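Local coordinates for protein SAM-dependent methyltransferase (Anabaena variabilis ATCC 29413, PDB 3GGD) that probably transfers a methyl group from S-adenosyl-L-methionine to an acceptor, leaving S-adenosyl-L-homocysteine as the spent cofactor, at residues A37-R41 and A42-D46; G180-P183 and Y184-L188. All coordinates share one frame; numbering follows the deposited sequence.

In the fold
The core of this protein is the seven-stranded class I methyltransferase sheet, with strand order 3-2-1-4-5-7-6, and both contacts lie where the chain enters a short helix outside it. Contact 1 (37-46) comes first, ahead of the first strand, 60-63, and starts helix 43-50 against strand 127-131. Contact 2 (180-188) follows strand 158-164 and starts helix 184-190 after helix 168-179. Their centres are about 22 Å apart, with nearest atoms about 10 Å apart, so they do not touch. Contact 1 adjoins the cofactor-binding residue R131, about 4 Å from A42 between side chains, and so probably helps shape that site's surroundings; contact 2 is structural packing ahead of the last two strands.

Contact 1 of 2, residues A37-R41 and A42-D46; sequences ANVER and AVVVD. With EDO (1,2-ethanediol), chain L; EDO (1,2-ethanediol), chain M.
V39 and V43 are brought side by side by their first torsions: CG1 of V43 sits between its backbone N and carbonyl carbon (chi1 68°), while CG1 of V39 is anti to the carbonyl carbon (chi1 -67°). The two CG1 methyls, V39 and V43, approach to 3.9 Å. The motif is a 3-10 turn, 39-41, running into the N-terminus of helix 43-50, with A42 as N-cap residue. One carbonyl joins the two elements. O of V39 receives N of A42 at 2.9 Å and N of V44 at 3.0 Å, gripped from opposite faces of its plane; the A42 bond comes from well above that plane. N of V43, the first residue of the helix, is hydrogen-bonded to OE1 of Q70 in helix 69-77. Beside the turn, NE of R41 donates to OD1 of N38 at 2.9 Å, nearly in the guanidinium plane, and CB of A37 lies over one guanidinium face. Beyond this, NH1 of R41 binds Q222 and S223, and Y232 adds a cation-pi contact.

One turn into the helix, OD1 and OD2 of D46 meet the hydroxyls of Y160 and Y129 respectively. Replaced by alanine, D46 would lose its carboxylate, and both tyrosine hydroxyls would probably be left without that partner. The 1,2-ethanediol of chain L, probably from the crystallisation liquor, bridges turn and helix: its O1 donates to O of R41, and its O2 donates to OD2 of D46 at 2.7 Å.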
# COMPACT_ATOMS: atom_id res chain seq x y z
N ALA A 37 8.85 7.63 0.63
CA ALA A 37 10.28 7.54 0.90
C ALA A 37 11.07 7.21 -0.38
O ALA A 37 10.56 6.54 -1.26
CB ALA A 37 10.55 6.42 1.96
N ASN A 38 12.32 7.64 -0.45
CA ASN A 38 13.17 7.27 -1.56
C ASN A 38 13.29 5.73 -1.63
O ASN A 38 13.22 5.05 -0.61
CB ASN A 38 14.53 7.94 -1.44
CG ASN A 38 15.19 7.66 -0.13
OD1 ASN A 38 14.70 8.08 0.93
ND2 ASN A 38 16.34 6.98 -0.17
N VAL A 39 13.42 5.21 -2.85
CA VAL A 39 13.38 3.75 -3.08
C VAL A 39 14.38 2.96 -2.23
O VAL A 39 14.11 1.84 -1.82
CB VAL A 39 13.55 3.42 -4.60
CG1 VAL A 39 12.31 3.93 -5.38
CG2 VAL A 39 14.93 3.96 -5.16
N GLU A 40 15.53 3.56 -1.97
CA GLU A 40 16.55 2.90 -1.18
C GLU A 40 16.08 2.52 0.22
O GLU A 40 16.64 1.60 0.80
CB GLU A 40 17.82 3.72 -1.10
CG GLU A 40 18.51 3.96 -2.45
CD GLU A 40 18.00 5.18 -3.24
OE1 GLU A 40 17.03 5.83 -2.77
OE2 GLU A 40 18.60 5.50 -4.32
N ARG A 41 15.05 3.20 0.75
CA ARG A 41 14.52 2.90 2.08
C ARG A 41 13.15 2.22 1.97
O ARG A 41 12.46 2.05 2.97
CB ARG A 41 14.27 4.22 2.87
CG ARG A 41 15.46 5.05 3.11
CD ARG A 41 15.21 6.16 4.13
NE ARG A 41 14.34 7.27 3.70
CZ ARG A 41 13.25 7.72 4.36
NH1 ARG A 41 12.82 7.18 5.52
NH2 ARG A 41 12.60 8.77 3.85
N ALA A 42 12.71 1.91 0.75
CA ALA A 42 11.38 1.39 0.54
C ALA A 42 11.47 0.09 -0.30
O ALA A 42 11.87 -0.97 0.23
CB ALA A 42 10.50 2.45 -0.11
N VAL A 43 11.13 0.14 -1.58
CA VAL A 43 11.15 -1.07 -2.40
C VAL A 43 12.53 -1.81 -2.51
O VAL A 43 12.58 -3.03 -2.69
CB VAL A 43 10.55 -0.78 -3.84
CG1 VAL A 43 11.48 0.16 -4.64
CG2 VAL A 43 10.18 -2.13 -4.57
N VAL A 44 13.63 -1.07 -2.38
CA VAL A 44 14.95 -1.70 -2.36
C VAL A 44 15.09 -2.63 -1.14
O VAL A 44 15.75 -3.71 -1.22
CB VAL A 44 16.06 -0.64 -2.33
CG1 VAL A 44 17.42 -1.25 -1.87
CG2 VAL A 44 16.16 0.03 -3.66
N VAL A 45 14.49 -2.22 -0.03
CA VAL A 45 14.45 -3.06 1.19
C VAL A 45 13.49 -4.25 1.01
O VAL A 45 13.79 -5.38 1.39
CB VAL A 45 14.04 -2.22 2.42
CG1 VAL A 45 13.72 -3.12 3.65
CG2 VAL A 45 15.15 -1.19 2.73
N ASP A 46 12.37 -4.01 0.34
CA ASP A 46 11.37 -5.07 0.10
C ASP A 46 11.80 -6.18 -0.88
O ASP A 46 11.54 -7.37 -0.62
CB ASP A 46 10.08 -4.46 -0.46
CG ASP A 46 9.44 -3.42 0.50
OD1 ASP A 46 9.46 -3.67 1.73
OD2 ASP A 46 8.93 -2.40 0.01
C1 EDO L . 9.63 0.27 4.20
O1 EDO L . 9.73 1.64 3.77
C2 EDO L . 9.75 -0.74 3.02
O2 EDO L . 8.89 -0.43 1.88
C1 EDO M . 18.85 -4.47 -0.36
O1 EDO M . 17.73 -4.60 0.53
C2 EDO M . 20.10 -5.11 0.26
O2 EDO M . 20.06 -6.54 0.23

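Contact 2 of 2, residues G180-P183 and Y184-L188; sequences GQLP and YELLL
O of P183 faces the N-H groups of L186 and L187 and accepts from both, which makes this the tight part of the contact. N of L187 comes almost end-on to that carbonyl, 3.0 Å from O of P183 with an N-H...O angle of 166°. N of L186 reaches O of P183 at 2.9 Å from above the carbonyl plane, in a more bent bond. CB of L186 closes in beside them, 3.4 Å from O of P183. In L187, CG is anti to the carbonyl carbon (chi1 -72°), and its isobutyl group folds back along the incoming chain, setting CD1 3.7 Å from O of L182 and CD2 4.2 Å from CB of L182. E185 bends at chi2 (87°), which carries OE1 back to 4.2 Å from CB of P183, where the same oxygen is hydrogen-bonded to ND1 of H225.

P183 occupies the N-cap position of helix 184-190, and its carbonyl starts the helix's own backbone bonding. A short linker joins this helix to helix 168-179, on which the contact packs: L182 and L186 both touch F172, L182 also meets L176, and P183 rests on L175.

The looser, solvent side belongs to Y184, which is exposed. Its CB points away from the linker, although it still touches C of P183 at 3.8 Å, and CD1 of L188, one turn on, lies 3.6 Å above one face of the Y184 ring, toward the rim.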
# COMPACT_ATOMS: atom_id res chain seq x y z
N GLY A 180 3.07 17.23 21.15
CA GLY A 180 1.89 18.09 21.11
C GLY A 180 1.06 18.12 19.82
O GLY A 180 -0.01 18.70 19.81
N GLN A 181 1.59 17.58 18.72
CA GLN A 181 0.78 17.36 17.54
C GLN A 181 1.34 16.22 16.77
O GLN A 181 2.49 15.83 16.98
CB GLN A 181 0.54 18.60 16.62
CG GLN A 181 1.69 19.57 16.31
CD GLN A 181 1.35 20.61 15.13
OE1 GLN A 181 0.26 21.21 15.03
NE2 GLN A 181 2.33 20.78 14.24
N LEU A 182 0.49 15.67 15.91
CA LEU A 182 0.88 14.64 14.99
C LEU A 182 1.71 15.26 13.87
O LEU A 182 1.68 16.47 13.66
CB LEU A 182 -0.36 13.94 14.43
CG LEU A 182 -1.19 13.08 15.42
CD1 LEU A 182 -2.56 12.71 14.79
CD2 LEU A 182 -0.41 11.78 15.85
N PRO A 183 2.51 14.44 13.18
CA PRO A 183 3.32 14.91 12.05
C PRO A 183 2.51 15.61 10.95
O PRO A 183 1.46 15.09 10.54
CB PRO A 183 3.89 13.61 11.49
CG PRO A 183 3.99 12.71 12.67
CD PRO A 183 2.75 13.02 13.48
N TYR A 184 3.00 16.77 10.47
CA TYR A 184 2.35 17.52 9.37
C TYR A 184 1.90 16.63 8.25
O TYR A 184 0.75 16.70 7.81
CB TYR A 184 3.30 18.62 8.77
CG TYR A 184 2.73 19.40 7.53
CD1 TYR A 184 1.49 20.01 7.61
CD2 TYR A 184 3.44 19.57 6.33
CE1 TYR A 184 0.92 20.76 6.52
CE2 TYR A 184 2.90 20.33 5.21
CZ TYR A 184 1.62 20.91 5.31
OH TYR A 184 0.96 21.69 4.24
N GLU A 185 2.80 15.77 7.78
CA GLU A 185 2.50 14.96 6.62
C GLU A 185 1.40 13.93 6.88
O GLU A 185 0.73 13.50 5.94
CB GLU A 185 3.77 14.30 6.06
CG GLU A 185 4.91 15.32 5.72
CD GLU A 185 5.84 15.65 6.89
OE1 GLU A 185 5.51 15.38 8.07
OE2 GLU A 185 6.94 16.17 6.61
N LEU A 186 1.21 13.54 8.13
CA LEU A 186 0.12 12.62 8.48
C LEU A 186 -1.18 13.43 8.54
O LEU A 186 -2.21 13.00 8.06
CB LEU A 186 0.36 11.93 9.80
CG LEU A 186 -0.77 11.00 10.34
CD1 LEU A 186 -1.12 9.86 9.35
CD2 LEU A 186 -0.40 10.46 11.71
N LEU A 187 -1.11 14.61 9.13
CA LEU A 187 -2.28 15.46 9.17
C LEU A 187 -2.81 15.73 7.75
O LEU A 187 -4.04 15.79 7.53
CB LEU A 187 -1.98 16.74 9.96
CG LEU A 187 -1.84 16.57 11.47
CD1 LEU A 187 -1.38 17.88 12.16
CD2 LEU A 187 -3.17 16.02 12.11
N LEU A 188 -1.90 15.86 6.79
CA LEU A 188 -2.30 16.07 5.39
C LEU A 188 -3.19 14.99 4.83
O LEU A 188 -4.04 15.27 3.96
CB LEU A 188 -1.08 16.26 4.46
CG LEU A 188 -0.33 17.59 4.61
CD1 LEU A 188 0.92 17.63 3.71
CD2 LEU A 188 -1.22 18.80 4.37